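Local coordinates for protein Myo-inositol phosphohydrolase (Mitsuokella multacida, PDB 4WU3) that probably removes phosphate groups from myo-inositol phosphates such as phytate, as a phosphatase of the protein-tyrosine-phosphatase-like phytase family, at residues Y337-D348 with N432-G443. The protein carries 2 engineered substitutions. Numbering follows the deposited sequence.
Sequences YNGYIWRLDTKD and NAVSWYGLRDWG. With 4IP (inositol-(1,3,4,5)-tetrakisphosphate), chain F.
R343 and Y437 both set CG anti to the backbone N (chi1 171° and -176°), and the extended arginine side chain crosses that of the tyrosine at a slant. R343 NH1 lies 3.6 Å from Y437 CE1, with the guanidinium and ring planes nearly perpendicular. The guanidinium then meets the inositol tetrakisphosphate edge-on, with P3 in its plane. R343 NH2 gives a hydrogen bond of 2.6 Å to O6P of the ligand, and NH1 bonds O5P and, weakly, O6P. A water links R343 NH1 to S435 OG and, weakly, to D441 OD1. S435 OG also donates to D345 OD1 (2.9 Å), on the syn side of the carboxylate. D345 is further held by R422 and Q541.

The other sheet face carries W342 and W436. Their side chains cross at about a right angle, and W436 directs its edge at the face of W342. W436 CE3 sits over the centre of the W342 ring system, 3.5 Å above its plane. G339 CA makes a CH-pi contact with W436, 3.6 Å from the centroid of its five-membered ring. Farther along, W442 meets the face of Y337 edge-on, with planes at 63°.

Backbone bonds pair R343 with S435 in both directions. D345 and T346 face A433 in a classic bulge. Y437 O accepts from Y340 N and Y437 N donates to I341 O, as in another. N432 OD1 accepts from D348 N (2.7 Å) in its carbonyl plane.

Strands 342-346 and 432-438 are thus antiparallel neighbours inside a mixed sheet. One face of the pair supplies R343 to the ligand site, and the loop after 432-438 brings D441. Ligand bonds from R546 and from S540, probably an engineered substitution at the CX5R cysteine position, mark the P-loop pocket of a PTP-like phytase.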
ATOM      1  N   TYR A 337     -10.057  -5.555  19.349  1.00 13.63           N
ATOM      2  CA  TYR A 337     -11.116  -6.515  19.629  1.00 12.91           C
ATOM      3  C   TYR A 337     -11.794  -6.249  20.958  1.00 13.10           C
ATOM      4  O   TYR A 337     -12.645  -7.015  21.370  1.00 12.64           O
ATOM      5  CB  TYR A 337     -10.555  -7.944  19.627  1.00 12.98           C
ATOM      6  CG  TYR A 337     -10.111  -8.395  18.258  1.00 11.98           C
ATOM      7  CD1 TYR A 337     -11.006  -8.413  17.204  1.00 11.81           C
ATOM      8  CD2 TYR A 337      -8.803  -8.770  18.014  1.00 10.68           C
ATOM      9  CE1 TYR A 337     -10.612  -8.797  15.943  1.00 11.85           C
ATOM     10  CE2 TYR A 337      -8.398  -9.161  16.756  1.00 11.44           C
ATOM     11  CZ  TYR A 337      -9.310  -9.175  15.722  1.00 12.18           C
ATOM     12  OH  TYR A 337      -8.938  -9.575  14.453  1.00 11.68           O
ATOM     13  N   ASN A 338     -11.410  -5.168  21.632  1.00 15.91           N
ATOM     14  CA  ASN A 338     -11.969  -4.847  22.944  1.00 15.33           C
ATOM     15  C   ASN A 338     -13.445  -4.474  22.874  1.00 15.00           C
ATOM     16  O   ASN A 338     -13.905  -3.885  21.895  1.00 14.46           O
ATOM     17  CB  ASN A 338     -11.155  -3.742  23.618  1.00 16.54           C
ATOM     18  CG  ASN A 338      -9.783  -4.223  24.066  1.00 16.71           C
ATOM     19  OD1 ASN A 338      -9.599  -5.379  24.464  1.00 15.84           O
ATOM     20  ND2 ASN A 338      -8.816  -3.339  24.004  1.00 17.43           N
ATOM     21  N   GLY A 339     -14.184  -4.851  23.913  1.00 12.91           N
ATOM     22  CA  GLY A 339     -15.607  -4.542  23.997  1.00 13.00           C
ATOM     23  C   GLY A 339     -15.868  -3.049  23.984  1.00 13.65           C
ATOM     24  O   GLY A 339     -15.099  -2.267  24.539  1.00 12.60           O
ATOM     25  N   TYR A 340     -16.964  -2.651  23.351  1.00 13.24           N
ATOM     26  CA  TYR A 340     -17.342  -1.248  23.310  1.00 13.50           C
ATOM     27  C   TYR A 340     -18.855  -1.029  23.503  1.00 13.40           C
ATOM     28  O   TYR A 340     -19.329   0.109  23.449  1.00 14.20           O
ATOM     29  CB  TYR A 340     -16.908  -0.655  21.974  1.00 13.35           C
ATOM     30  CG  TYR A 340     -17.486  -1.433  20.821  1.00 12.62           C
ATOM     31  CD1 TYR A 340     -18.787  -1.209  20.412  1.00 12.81           C
ATOM     32  CD2 TYR A 340     -16.751  -2.411  20.166  1.00 11.65           C
ATOM     33  CE1 TYR A 340     -19.347  -1.919  19.368  1.00 12.16           C
ATOM     34  CE2 TYR A 340     -17.303  -3.130  19.111  1.00 11.80           C
ATOM     35  CZ  TYR A 340     -18.608  -2.874  18.721  1.00 11.68           C
ATOM     36  OH  TYR A 340     -19.210  -3.553  17.681  1.00 13.00           O
ATOM     37  N   ILE A 341     -19.609  -2.102  23.725  1.00 13.10           N
ATOM     38  CA  ILE A 341     -21.051  -1.977  23.941  1.00 12.32           C
ATOM     39  C   ILE A 341     -21.613  -3.137  24.753  1.00 11.97           C
ATOM     40  O   ILE A 341     -21.110  -4.261  24.688  1.00 11.75           O
ATOM     41  CB  ILE A 341     -21.807  -1.897  22.593  1.00 12.28           C
ATOM     42  CG1 ILE A 341     -23.235  -1.376  22.787  1.00 11.55           C
ATOM     43  CG2 ILE A 341     -21.836  -3.255  21.908  1.00 12.79           C
ATOM     44  CD1 ILE A 341     -23.985  -1.126  21.496  1.00 10.67           C
ATOM     45  N   TRP A 342     -22.664  -2.862  25.514  1.00 11.53           N
ATOM     46  CA  TRP A 342     -23.405  -3.925  26.166  1.00 12.21           C
ATOM     47  C   TRP A 342     -24.448  -4.464  25.191  1.00 13.48           C
ATOM     48  O   TRP A 342     -25.398  -3.786  24.803  1.00 13.54           O
ATOM     49  CB  TRP A 342     -24.062  -3.448  27.459  1.00 12.73           C
ATOM     50  CG  TRP A 342     -23.097  -3.283  28.594  1.00 12.39           C
ATOM     51  CD1 TRP A 342     -22.676  -2.109  29.136  1.00 13.23           C
ATOM     52  CD2 TRP A 342     -22.430  -4.326  29.326  1.00 12.71           C
ATOM     53  NE1 TRP A 342     -21.780  -2.348  30.161  1.00 14.72           N
ATOM     54  CE2 TRP A 342     -21.617  -3.702  30.297  1.00 13.63           C
ATOM     55  CE3 TRP A 342     -22.436  -5.724  29.247  1.00 13.07           C
ATOM     56  CZ2 TRP A 342     -20.821  -4.427  31.184  1.00 13.98           C
ATOM     57  CZ3 TRP A 342     -21.641  -6.442  30.121  1.00 12.60           C
ATOM     58  CH2 TRP A 342     -20.853  -5.794  31.086  1.00 13.47           C
ATOM     59  N   ARG A 343     -24.229  -5.699  24.779  1.00 15.12           N
ATOM     60  CA  ARG A 343     -25.118  -6.385  23.881  1.00 13.72           C
ATOM     61  C   ARG A 343     -26.200  -7.072  24.689  1.00 14.19           C
ATOM     62  O   ARG A 343     -25.925  -7.676  25.722  1.00 13.95           O
ATOM     63  CB  ARG A 343     -24.319  -7.432  23.123  1.00 12.99           C
ATOM     64  CG  ARG A 343     -25.149  -8.391  22.292  1.00 13.22           C
ATOM     65  CD  ARG A 343     -24.250  -9.438  21.652  1.00 12.49           C
ATOM     66  NE  ARG A 343     -24.882 -10.085  20.506  1.00 12.89           N
ATOM     67  CZ  ARG A 343     -24.299 -11.023  19.759  1.00 13.02           C
ATOM     68  NH1 ARG A 343     -23.069 -11.434  20.032  1.00 11.57           N
ATOM     69  NH2 ARG A 343     -24.952 -11.558  18.736  1.00 14.38           N
ATOM     70  N   LEU A 344     -27.431  -6.976  24.208  1.00 14.67           N
ATOM     71  CA  LEU A 344     -28.530  -7.764  24.733  1.00 14.86           C
ATOM     72  C   LEU A 344     -28.526  -9.150  24.097  1.00 13.56           C
ATOM     73  O   LEU A 344     -28.959  -9.309  22.965  1.00 14.30           O
ATOM     74  CB  LEU A 344     -29.851  -7.061  24.427  1.00 15.82           C
ATOM     75  CG  LEU A 344     -31.136  -7.828  24.729  1.00 17.63           C
ATOM     76  CD1 LEU A 344     -31.204  -8.215  26.199  1.00 17.66           C
ATOM     77  CD2 LEU A 344     -32.320  -6.955  24.337  1.00 18.70           C
ATOM     78  N   ASP A 345     -28.038 -10.151  24.826  1.00 13.91           N
ATOM     79  CA  ASP A 345     -27.946 -11.518  24.307  1.00 13.41           C
ATOM     80  C   ASP A 345     -29.325 -12.136  24.215  1.00 13.31           C
ATOM     81  O   ASP A 345     -29.675 -12.756  23.217  1.00 13.24           O
ATOM     82  CB  ASP A 345     -27.075 -12.393  25.214  1.00 14.23           C
ATOM     83  CG  ASP A 345     -25.593 -12.069  25.101  1.00 15.80           C
ATOM     84  OD1 ASP A 345     -25.187 -11.512  24.067  1.00 15.68           O
ATOM     85  OD2 ASP A 345     -24.835 -12.377  26.045  1.00 15.99           O
ATOM     86  N   THR A 346     -30.104 -11.986  25.280  1.00 13.76           N
ATOM     87  CA  THR A 346     -31.454 -12.513  25.301  1.00 14.35           C
ATOM     88  C   THR A 346     -32.286 -11.793  26.356  1.00 16.17           C
ATOM     89  O   THR A 346     -31.855 -11.563  27.491  1.00 16.65           O
ATOM     90  CB  THR A 346     -31.480 -14.045  25.505  1.00 14.71           C
ATOM     91  OG1 THR A 346     -32.839 -14.508  25.537  1.00 14.01           O
ATOM     92  CG2 THR A 346     -30.783 -14.442  26.789  1.00 14.90           C
ATOM     93  N   LYS A 347     -33.483 -11.420  25.939  1.00 18.38           N
ATOM     94  CA  LYS A 347     -34.401 -10.683  26.768  1.00 19.38           C
ATOM     95  C   LYS A 347     -35.041 -11.611  27.774  1.00 17.65           C
ATOM     96  O   LYS A 347     -35.269 -12.777  27.492  1.00 16.77           O
ATOM     97  CB  LYS A 347     -35.491 -10.088  25.900  1.00 20.12           C
ATOM     98  CG  LYS A 347     -35.840  -8.682  26.287  1.00 26.75           C
ATOM     99  CD  LYS A 347     -37.029  -8.191  25.483  1.00 34.72           C
ATOM    100  CE  LYS A 347     -38.013  -7.453  26.371  1.00 33.08           C
ATOM    101  NZ  LYS A 347     -39.118  -6.882  25.566  1.00 39.04           N
ATOM    102  N   ASP A 348     -35.338 -11.081  28.947  1.00 18.46           N
ATOM    103  CA  ASP A 348     -35.978 -11.854  30.001  1.00 18.86           C
ATOM    104  C   ASP A 348     -37.381 -12.247  29.575  1.00 23.22           C
ATOM    105  O   ASP A 348     -38.261 -11.390  29.440  1.00 24.86           O
ATOM    106  CB  ASP A 348     -36.034 -11.023  31.270  1.00 19.40           C
ATOM    107  CG  ASP A 348     -36.488 -11.815  32.473  1.00 21.84           C
ATOM    108  OD1 ASP A 348     -36.781 -13.025  32.329  1.00 22.47           O
ATOM    109  OD2 ASP A 348     -36.562 -11.213  33.568  1.00 21.49           O
ATOM    110  N   ASN A 432     -32.116  -9.632  32.230  1.00 12.37           N
ATOM    111  CA  ASN A 432     -31.718  -9.880  30.837  1.00 11.03           C
ATOM    112  C   ASN A 432     -30.265 -10.316  30.743  1.00 10.46           C
ATOM    113  O   ASN A 432     -29.408  -9.772  31.429  1.00 11.34           O
ATOM    114  CB  ASN A 432     -31.880  -8.617  29.986  1.00 11.10           C
ATOM    115  CG  ASN A 432     -33.274  -8.041  30.040  1.00 12.18           C
ATOM    116  OD1 ASN A 432     -34.258  -8.703  29.721  1.00 10.89           O
ATOM    117  ND2 ASN A 432     -33.365  -6.786  30.446  1.00 16.00           N
ATOM    118  N   ALA A 433     -29.994 -11.284  29.874  1.00 10.27           N
ATOM    119  CA  ALA A 433     -28.629 -11.725  29.583  1.00  9.80           C
ATOM    120  C   ALA A 433     -27.933 -10.674  28.717  1.00  9.60           C
ATOM    121  O   ALA A 433     -28.453 -10.285  27.671  1.00 10.27           O
ATOM    122  CB  ALA A 433     -28.664 -13.058  28.848  1.00  9.54           C
ATOM    123  N   VAL A 434     -26.763 -10.224  29.156  1.00  9.17           N
ATOM    124  CA  VAL A 434     -25.997  -9.232  28.430  1.00  8.87           C
ATOM    125  C   VAL A 434     -24.548  -9.675  28.331  1.00  9.14           C
ATOM    126  O   VAL A 434     -24.108 -10.544  29.082  1.00  8.50           O
ATOM    127  CB  VAL A 434     -26.056  -7.855  29.121  1.00  9.70           C
ATOM    128  CG1 VAL A 434     -27.491  -7.366  29.231  1.00  9.96           C
ATOM    129  CG2 VAL A 434     -25.422  -7.920  30.496  1.00 10.50           C
ATOM    130  N   SER A 435     -23.819  -9.074  27.393  1.00 10.29           N
ATOM    131  CA  SER A 435     -22.389  -9.328  27.228  1.00  9.76           C
ATOM    132  C   SER A 435     -21.645  -8.079  26.770  1.00 10.05           C
ATOM    133  O   SER A 435     -22.220  -7.178  26.163  1.00 11.56           O
ATOM    134  CB  SER A 435     -22.145 -10.492  26.257  1.00  9.57           C
ATOM    135  OG  SER A 435     -22.720 -10.240  24.993  1.00  8.98           O
ATOM    136  N   TRP A 436     -20.360  -8.009  27.081  1.00  9.84           N
ATOM    137  CA  TRP A 436     -19.557  -6.869  26.677  1.00 10.14           C
ATOM    138  C   TRP A 436     -18.966  -7.190  25.312  1.00 10.49           C
ATOM    139  O   TRP A 436     -18.017  -7.955  25.197  1.00 11.16           O
ATOM    140  CB  TRP A 436     -18.475  -6.601  27.711  1.00 10.35           C
ATOM    141  CG  TRP A 436     -17.660  -5.354  27.473  1.00 12.18           C
ATOM    142  CD1 TRP A 436     -16.310  -5.284  27.314  1.00 13.29           C
ATOM    143  CD2 TRP A 436     -18.144  -4.004  27.389  1.00 12.70           C
ATOM    144  NE1 TRP A 436     -15.921  -3.985  27.132  1.00 13.65           N
ATOM    145  CE2 TRP A 436     -17.027  -3.178  27.171  1.00 14.06           C
ATOM    146  CE3 TRP A 436     -19.414  -3.418  27.471  1.00 13.25           C
ATOM    147  CZ2 TRP A 436     -17.135  -1.792  27.036  1.00 14.02           C
ATOM    148  CZ3 TRP A 436     -19.524  -2.041  27.332  1.00 14.04           C
ATOM    149  CH2 TRP A 436     -18.389  -1.244  27.119  1.00 15.25           C
ATOM    150  N   TYR A 437     -19.561  -6.613  24.280  1.00 11.27           N
ATOM    151  CA  TYR A 437     -19.316  -7.026  22.913  1.00 10.68           C
ATOM    152  C   TYR A 437     -18.234  -6.206  22.261  1.00 10.69           C
ATOM    153  O   TYR A 437     -18.350  -4.987  22.160  1.00 10.45           O
ATOM    154  CB  TYR A 437     -20.591  -6.893  22.075  1.00 10.21           C
ATOM    155  CG  TYR A 437     -20.435  -7.406  20.658  1.00 10.44           C
ATOM    156  CD1 TYR A 437     -20.569  -8.759  20.370  1.00 11.18           C
ATOM    157  CD2 TYR A 437     -20.139  -6.542  19.617  1.00 10.54           C
ATOM    158  CE1 TYR A 437     -20.425  -9.234  19.072  1.00 11.12           C
ATOM    159  CE2 TYR A 437     -19.976  -7.008  18.322  1.00 11.54           C
ATOM    160  CZ  TYR A 437     -20.120  -8.352  18.056  1.00 11.45           C
ATOM    161  OH  TYR A 437     -19.965  -8.803  16.770  1.00 12.68           O
ATOM    162  N   GLY A 438     -17.192  -6.888  21.801  1.00 10.87           N
ATOM    163  CA  GLY A 438     -16.190  -6.268  20.933  1.00 12.20           C
ATOM    164  C   GLY A 438     -16.260  -6.866  19.540  1.00 12.11           C
ATOM    165  O   GLY A 438     -16.973  -7.829  19.311  1.00 12.76           O
ATOM    166  N   LEU A 439     -15.521  -6.288  18.605  1.00 12.04           N
ATOM    167  CA  LEU A 439     -15.461  -6.797  17.241  1.00 11.88           C
ATOM    168  C   LEU A 439     -15.255  -8.310  17.206  1.00 10.66           C
ATOM    169  O   LEU A 439     -14.413  -8.850  17.925  1.00  9.74           O
ATOM    170  CB  LEU A 439     -14.320  -6.103  16.503  1.00 13.07           C
ATOM    171  CG  LEU A 439     -13.957  -6.644  15.119  1.00 14.62           C
ATOM    172  CD1 LEU A 439     -15.045  -6.285  14.117  1.00 13.78           C
ATOM    173  CD2 LEU A 439     -12.608  -6.075  14.700  1.00 14.98           C
ATOM    174  N   ARG A 440     -16.013  -8.981  16.348  1.00 10.62           N
ATOM    175  CA  ARG A 440     -16.028 -10.455  16.270  1.00 11.34           C
ATOM    176  C   ARG A 440     -16.374 -11.171  17.585  1.00 11.54           C
ATOM    177  O   ARG A 440     -16.131 -12.371  17.732  1.00 12.62           O
ATOM    178  CB  ARG A 440     -14.689 -10.981  15.758  1.00 11.48           C
ATOM    179  CG  ARG A 440     -14.495 -10.818  14.262  1.00 11.89           C
ATOM    180  CD  ARG A 440     -13.134 -11.342  13.847  1.00 12.37           C
ATOM    181  NE  ARG A 440     -12.802 -10.961  12.481  1.00 12.62           N
ATOM    182  CZ  ARG A 440     -11.710 -11.360  11.838  1.00 12.17           C
ATOM    183  NH1 ARG A 440     -10.839 -12.165  12.436  1.00 12.07           N
ATOM    184  NH2 ARG A 440     -11.505 -10.965  10.590  1.00 12.03           N
ATOM    185  N   ASP A 441     -16.960 -10.448  18.530  1.00 11.84           N
ATOM    186  CA  ASP A 441     -17.200 -10.979  19.877  1.00 12.66           C
ATOM    187  C   ASP A 441     -15.914 -11.485  20.566  1.00 12.21           C
ATOM    188  O   ASP A 441     -15.939 -12.461  21.322  1.00 12.89           O
ATOM    189  CB  ASP A 441     -18.265 -12.086  19.838  1.00 13.03           C
ATOM    190  CG  ASP A 441     -18.844 -12.386  21.222  1.00 14.63           C
ATOM    191  OD1 ASP A 441     -18.765 -11.500  22.097  1.00 12.63           O
ATOM    192  OD2 ASP A 441     -19.357 -13.508  21.442  1.00 15.72           O
ATOM    193  N   TRP A 442     -14.795 -10.812  20.320  1.00 11.67           N
ATOM    194  CA  TRP A 442     -13.513 -11.221  20.894  1.00 12.08           C
ATOM    195  C   TRP A 442     -13.050 -10.272  22.005  1.00 12.66           C
ATOM    196  O   TRP A 442     -11.855  -9.996  22.156  1.00 11.59           O
ATOM    197  CB  TRP A 442     -12.435 -11.327  19.810  1.00 12.44           C
ATOM    198  CG  TRP A 442     -12.595 -12.517  18.915  1.00 13.16           C
ATOM    199  CD1 TRP A 442     -13.503 -13.526  19.049  1.00 13.61           C
ATOM    200  CD2 TRP A 442     -11.804 -12.842  17.768  1.00 13.55           C
ATOM    201  NE1 TRP A 442     -13.346 -14.447  18.044  1.00 13.28           N
ATOM    202  CE2 TRP A 442     -12.303 -14.056  17.246  1.00 13.82           C
ATOM    203  CE3 TRP A 442     -10.736 -12.218  17.119  1.00 14.05           C
ATOM    204  CZ2 TRP A 442     -11.767 -14.661  16.114  1.00 13.73           C
ATOM    205  CZ3 TRP A 442     -10.199 -12.820  15.993  1.00 14.60           C
ATOM    206  CH2 TRP A 442     -10.721 -14.030  15.501  1.00 15.26           C
ATOM    207  N   GLY A 443     -14.005  -9.807  22.802  1.00 12.90           N
ATOM    208  CA  GLY A 443     -13.718  -8.918  23.923  1.00 13.73           C
ATOM    209  C   GLY A 443     -12.630  -9.384  24.874  1.00 12.54           C
ATOM    210  O   GLY A 443     -11.950  -8.564  25.474  1.00 15.04           O
TER
HETATM  211  C1  4IP F 702     -21.836 -18.577  17.494  1.00 39.44           C
HETATM  212  O1  4IP F 702     -22.323 -19.601  18.360  1.00 28.87           O
HETATM  213  C2  4IP F 702     -22.480 -17.242  17.846  1.00 44.96           C
HETATM  214  O2  4IP F 702     -23.895 -17.373  17.806  1.00 47.40           O
HETATM  215  C3  4IP F 702     -22.083 -16.149  16.863  1.00 50.30           C
HETATM  216  O3  4IP F 702     -22.740 -14.928  17.212  1.00 63.15           O
HETATM  217  C4  4IP F 702     -22.428 -16.529  15.425  1.00 48.35           C
HETATM  218  O4  4IP F 702     -21.944 -15.508  14.545  1.00 51.77           O
HETATM  219  C5  4IP F 702     -21.788 -17.865  15.066  1.00 49.28           C
HETATM  220  O5  4IP F 702     -22.152 -18.254  13.740  1.00 54.25           O
HETATM  221  C6  4IP F 702     -22.182 -18.960  16.056  1.00 44.98           C
HETATM  222  O6  4IP F 702     -21.532 -20.189  15.722  1.00 41.56           O
HETATM  223  P1  4IP F 702     -21.712 -19.871  19.822  1.00 21.08           P
HETATM  224  O1P 4IP F 702     -20.358 -20.468  19.556  1.00 17.16           O
HETATM  225  O2P 4IP F 702     -22.718 -20.811  20.434  1.00 20.97           O
HETATM  226  O3P 4IP F 702     -21.696 -18.515  20.480  1.00 23.13           O
HETATM  227  P3  4IP F 702     -21.877 -13.596  17.500  1.00 64.27           P
HETATM  228  O4P 4IP F 702     -20.839 -13.588  16.401  1.00 79.37           O
HETATM  229  O5P 4IP F 702     -21.328 -13.810  18.892  1.00 65.22           O
HETATM  230  O6P 4IP F 702     -22.872 -12.469  17.386  1.00 71.57           O
HETATM  231  P4  4IP F 702     -22.883 -14.811  13.429  1.00 55.79           P
HETATM  232  O7P 4IP F 702     -24.139 -14.421  14.169  1.00 53.50           O
HETATM  233  O8P 4IP F 702     -22.052 -13.633  12.984  1.00 57.45           O
HETATM  234  O9P 4IP F 702     -23.070 -15.900  12.391  1.00 50.09           O
HETATM  235  P5  4IP F 702     -21.074 -19.000  12.796  1.00 59.33           P
HETATM  236  OPF 4IP F 702     -19.714 -18.498  13.258  1.00 44.56           O
HETATM  237  OPG 4IP F 702     -21.474 -18.548  11.407  1.00 75.69           O
HETATM  238  OPH 4IP F 702     -21.300 -20.470  13.067  1.00 61.28           O
HETATM  239  O   HOH W   1     -13.833  -4.041  19.127  1.00  8.73           O
HETATM  240  O   HOH W   2      -9.689  -8.007  23.022  1.00 22.05           O
HETATM  241  O   HOH W   3     -13.223  -2.729  26.428  1.00 16.37           O
HETATM  242  O   HOH W   4     -12.759  -5.936  26.095  1.00 18.36           O
HETATM  243  O   HOH W   5     -21.626 -11.527  22.735  1.00 18.23           O